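Local coordinates for protein ionotropic glutamate receptor bacterial homologue (Nostoc punctiforme, PDB 2PYY) that binds L-glutamate in the cleft between two lobes as the ligand-binding core of a bacterial ionotropic glutamate receptor homologue, at residues L162-Y165 with A166-G170; L205-K208 with E209-T212. All blocks are in the same frame, centred on the assembly; numbering follows the deposited sequence.

Contact 1: residues L162-Y165 with A166-G170; sequences LLFY and AANEG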
loop_
_atom_site.group_PDB
_atom_site.type_symbol
_atom_site.label_atom_id
_atom_site.label_comp_id
_atom_site.label_asym_id
_atom_site.label_seq_id
_atom_site.Cartn_x
_atom_site.Cartn_y
_atom_site.Cartn_z
ATOM N N LEU B 162 7.233 14.518 -6.623
ATOM C CA LEU B 162 7.452 14.866 -8.030
ATOM C C LEU B 162 7.213 16.370 -8.241
ATOM O O LEU B 162 8.015 17.048 -8.891
ATOM C CB LEU B 162 6.532 14.036 -8.942
ATOM C CG LEU B 162 6.794 12.514 -8.987
ATOM C CD1 LEU B 162 5.699 11.812 -9.766
ATOM C CD2 LEU B 162 8.155 12.256 -9.623
ATOM N N LEU B 163 6.127 16.902 -7.686
ATOM C CA LEU B 163 5.846 18.332 -7.844
ATOM C C LEU B 163 7.024 19.184 -7.407
ATOM O O LEU B 163 7.446 20.080 -8.128
ATOM C CB LEU B 163 4.610 18.736 -7.041
ATOM C CG LEU B 163 3.281 18.376 -7.700
ATOM C CD1 LEU B 163 2.146 18.693 -6.744
ATOM C CD2 LEU B 163 3.111 19.159 -9.007
ATOM N N PHE B 164 7.546 18.901 -6.219
ATOM C CA PHE B 164 8.678 19.648 -5.683
ATOM C C PHE B 164 9.890 19.588 -6.607
ATOM O O PHE B 164 10.565 20.595 -6.835
ATOM C CB PHE B 164 9.073 19.092 -4.321
ATOM C CG PHE B 164 10.032 19.965 -3.570
ATOM C CD1 PHE B 164 9.598 21.138 -2.976
ATOM C CD2 PHE B 164 11.371 19.619 -3.461
ATOM C CE1 PHE B 164 10.483 21.955 -2.278
ATOM C CE2 PHE B 164 12.266 20.431 -2.763
ATOM C CZ PHE B 164 11.821 21.598 -2.175
ATOM N N TYR B 165 10.182 18.391 -7.106
ATOM C CA TYR B 165 11.300 18.183 -8.019
ATOM C C TYR B 165 11.045 18.957 -9.311
ATOM O O TYR B 165 11.951 19.577 -9.865
ATOM C CB TYR B 165 11.451 16.692 -8.353
ATOM C CG TYR B 165 12.307 16.430 -9.578
ATOM C CD1 TYR B 165 13.689 16.639 -9.545
ATOM C CD2 TYR B 165 11.726 16.034 -10.793
ATOM C CE1 TYR B 165 14.471 16.469 -10.682
ATOM C CE2 TYR B 165 12.502 15.860 -11.941
ATOM C CZ TYR B 165 13.876 16.085 -11.873
ATOM O OH TYR B 165 14.664 15.952 -12.988
ATOM N N ALA B 166 9.805 18.902 -9.778
ATOM C CA ALA B 166 9.403 19.575 -11.003
ATOM C C ALA B 166 9.481 21.091 -10.862
ATOM O O ALA B 166 10.039 21.776 -11.717
ATOM C CB ALA B 166 7.991 19.154 -11.386
ATOM N N ALA B 167 8.927 21.619 -9.778
ATOM C CA ALA B 167 8.954 23.059 -9.557
ATOM C C ALA B 167 10.362 23.542 -9.211
ATOM O O ALA B 167 10.597 24.745 -9.103
ATOM C CB ALA B 167 7.979 23.437 -8.442
ATOM N N ASN B 168 11.298 22.609 -9.052
ATOM C CA ASN B 168 12.672 22.969 -8.698
ATOM C C ASN B 168 13.757 22.437 -9.628
ATOM O O ASN B 168 13.877 22.869 -10.773
ATOM C CB ASN B 168 12.971 22.514 -7.265
ATOM C CG ASN B 168 12.266 23.362 -6.226
ATOM O OD1 ASN B 168 12.755 24.430 -5.842
ATOM N ND2 ASN B 168 11.108 22.898 -5.770
ATOM N N GLU B 169 14.550 21.496 -9.124
ATOM C CA GLU B 169 15.648 20.921 -9.888
ATOM C C GLU B 169 15.283 20.437 -11.291
ATOM O O GLU B 169 16.125 20.440 -12.184
ATOM C CB GLU B 169 16.266 19.768 -9.110
ATOM C CG GLU B 169 17.657 20.072 -8.607
ATOM C CD GLU B 169 18.726 19.684 -9.605
ATOM O OE1 GLU B 169 18.646 18.559 -10.148
ATOM O OE2 GLU B 169 19.646 20.504 -9.839
ATOM N N GLY B 170 14.039 20.012 -11.486
ATOM C CA GLY B 170 13.639 19.535 -12.799
ATOM C C GLY B 170 12.772 20.507 -13.579
ATOM O O GLY B 170 12.156 20.146 -14.587
#

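Contact 2: residues L205-K208 with E209-T212; sequences LNLK and ENGT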
loop_
_atom_site.group_PDB
_atom_site.type_symbol
_atom_site.label_atom_id
_atom_site.label_comp_id
_atom_site.label_asym_id
_atom_site.label_seq_id
_atom_site.Cartn_x
_atom_site.Cartn_y
_atom_site.Cartn_z
ATOM N N LEU B 205 -3.613 15.048 16.715
ATOM C CA LEU B 205 -4.978 15.563 16.734
ATOM C C LEU B 205 -4.991 16.978 17.330
ATOM O O LEU B 205 -5.615 17.872 16.774
ATOM C CB LEU B 205 -5.904 14.617 17.530
ATOM C CG LEU B 205 -6.166 13.247 16.879
ATOM C CD1 LEU B 205 -6.905 12.338 17.841
ATOM C CD2 LEU B 205 -6.955 13.445 15.587
ATOM N N ASN B 206 -4.297 17.193 18.446
ATOM C CA ASN B 206 -4.283 18.532 19.028
ATOM C C ASN B 206 -3.600 19.526 18.097
ATOM O O ASN B 206 -4.047 20.664 17.973
ATOM C CB ASN B 206 -3.598 18.537 20.392
ATOM C CG ASN B 206 -4.420 17.821 21.454
ATOM O OD1 ASN B 206 -5.660 17.882 21.444
ATOM N ND2 ASN B 206 -3.743 17.154 22.380
ATOM N N LEU B 207 -2.526 19.088 17.440
ATOM C CA LEU B 207 -1.803 19.944 16.507
ATOM C C LEU B 207 -2.722 20.381 15.369
ATOM O O LEU B 207 -2.615 21.496 14.864
ATOM C CB LEU B 207 -0.577 19.213 15.939
ATOM C CG LEU B 207 0.617 19.018 16.879
ATOM C CD1 LEU B 207 1.740 18.291 16.145
ATOM C CD2 LEU B 207 1.112 20.384 17.365
ATOM N N LYS B 208 -3.628 19.503 14.956
ATOM C CA LYS B 208 -4.557 19.847 13.894
ATOM C C LYS B 208 -5.622 20.796 14.439
ATOM O O LYS B 208 -5.974 21.772 13.786
ATOM C CB LYS B 208 -5.224 18.589 13.341
ATOM C CG LYS B 208 -4.320 17.723 12.458
ATOM C CD LYS B 208 -4.909 16.335 12.300
ATOM C CE LYS B 208 -4.158 15.510 11.273
ATOM N NZ LYS B 208 -4.381 15.997 9.879
ATOM N N GLU B 209 -6.129 20.505 15.634
ATOM C CA GLU B 209 -7.157 21.333 16.248
ATOM C C GLU B 209 -6.716 22.766 16.597
ATOM O O GLU B 209 -7.514 23.694 16.480
ATOM C CB GLU B 209 -7.727 20.617 17.484
ATOM C CG GLU B 209 -8.642 19.435 17.131
ATOM C CD GLU B 209 -8.873 18.459 18.288
ATOM O OE1 GLU B 209 -8.951 18.912 19.452
ATOM O OE2 GLU B 209 -8.997 17.234 18.031
ATOM N N ASN B 210 -5.463 22.968 17.004
ATOM C CA ASN B 210 -5.017 24.321 17.336
ATOM C C ASN B 210 -4.442 25.091 16.152
ATOM O O ASN B 210 -3.974 26.216 16.308
ATOM C CB ASN B 210 -3.992 24.309 18.475
ATOM C CG ASN B 210 -2.721 23.570 18.118
ATOM O OD1 ASN B 210 -2.257 23.603 16.980
ATOM N ND2 ASN B 210 -2.142 22.913 19.103
ATOM N N GLY B 211 -4.475 24.488 14.969
ATOM C CA GLY B 211 -3.963 25.165 13.786
ATOM C C GLY B 211 -2.510 24.899 13.434
ATOM O O GLY B 211 -2.077 25.199 12.318
ATOM N N THR B 212 -1.753 24.345 14.371
ATOM C CA THR B 212 -0.346 24.051 14.115
ATOM C C THR B 212 -0.135 23.223 12.843
ATOM O O THR B 212 0.724 23.549 12.014
ATOM C CB THR B 212 0.296 23.310 15.298
ATOM O OG1 THR B 212 0.197 24.126 16.472
ATOM C CG2 THR B 212 1.779 23.046 15.014
#

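Contact 1: residues L162-Y165 with A166-G170
A166 and A167 complete the last turns of helix 159-166 by donating their backbone N-H groups to L162 O and L163 O, each bond 2.7 Å from N to O. The methyl groups of the two alanines lie close to these same carbonyls.

At N168 the side chain joins in. Its ND2 reaches F164 O at 2.6 Å, with an N-H...O angle of 165°; the acceptor lies in the amide plane, and the donor approaches a lone pair of the carbonyl. The same nitrogen is placed 3.5 Å above the F164 ring plane, over the ring centre, with amide and ring planes inclined to each other by 41°. With chi1 of F164 at -168° the ring is swung away from its own backbone N and beside the carbonyl carbon, which sets one ring face beneath ND2. N168 N makes a weak bond to Y165 O, 3.2 Å away.

E169 makes a lighter contact: its CB passes obliquely by the Y165 ring, 4.1 Å from CE1. The chain then folds back, and G170 N donates to Y165 O at 2.7 Å, a stronger bond than the one that carbonyl receives from N168. G170 CA lies over one face of the Y165 ring, 3.9 Å from the centroid and displaced toward the rim, in a CH-pi contact. Y165 also stacks on Y144 of helix 140-148, so that its ring joins the turn to a neighbouring helix.

The features are those of a helix C-terminus closed by an asparagine side chain and a six-residue pi-turn from Y165 to G170. In this binding-protein fold, helix 159-166 follows strand 154-158, whose F157 and D158 line the glutamate pocket, and the turn leads on toward strand 175-190.

Contact 2: residues L205-K208 with E209-T212
L205 O and N206 O receive the last regular helical bonds of helix 197-209, from E209 N and N210 N, both 2.9 Å from N to O. K208 O accepts a weak bond from G211 N at 3.3 Å. G211 leaves helical geometry with a positive phi of 93°, conformational space suited to a residue without a side chain.

N210 OD1 is held twice from within the turn. Chi1 of 63°, CG between backbone N and carbonyl carbon, brings OD1 to T212. T212 N approaches it at 2.8 Å nearly in line with the side-chain C=O, forming an Asx turn, while T212 OG1 donates at 2.6 Å from above the amide's carbonyl plane. OD1 also lies 3.0 Å from L207 O, another acceptor, a pairing the two donors probably help to offset. Backbone hydrogen bonding joins L207 to Y213. L207 CD2 meets T212 CG2 at 3.6 Å in apolar packing.

E209 OE2 has a weak bond to A73 N of the second subunit, where L205 and N206 also pack. Within the chain, L207 rests on helix 26-38, K208 makes a cation-pi contact with Y213, and G211 O accepts from S215 OG as helix 212-220 begins after helix 197-209.

Contacts 1 and 2 are two helix ends in series along the chain, with centres 29 Å apart and nearest atoms about 17 Å apart, so neither touches the other. Contact 1 belongs with the mixed sheet that includes strand 154-158, and the L162 side chain is about 11 Å from the bound glutamate; through F164 it also reaches P13 and P14, in the loop after strand 5-10. Contact 2 packs against helix 26-38, beside the parallel sheet of the other lobe, and meets T72 and A73 of the second subunit. One contact thus lies near, but not in, the ligand pocket, whereas the other contributes to the subunit interface.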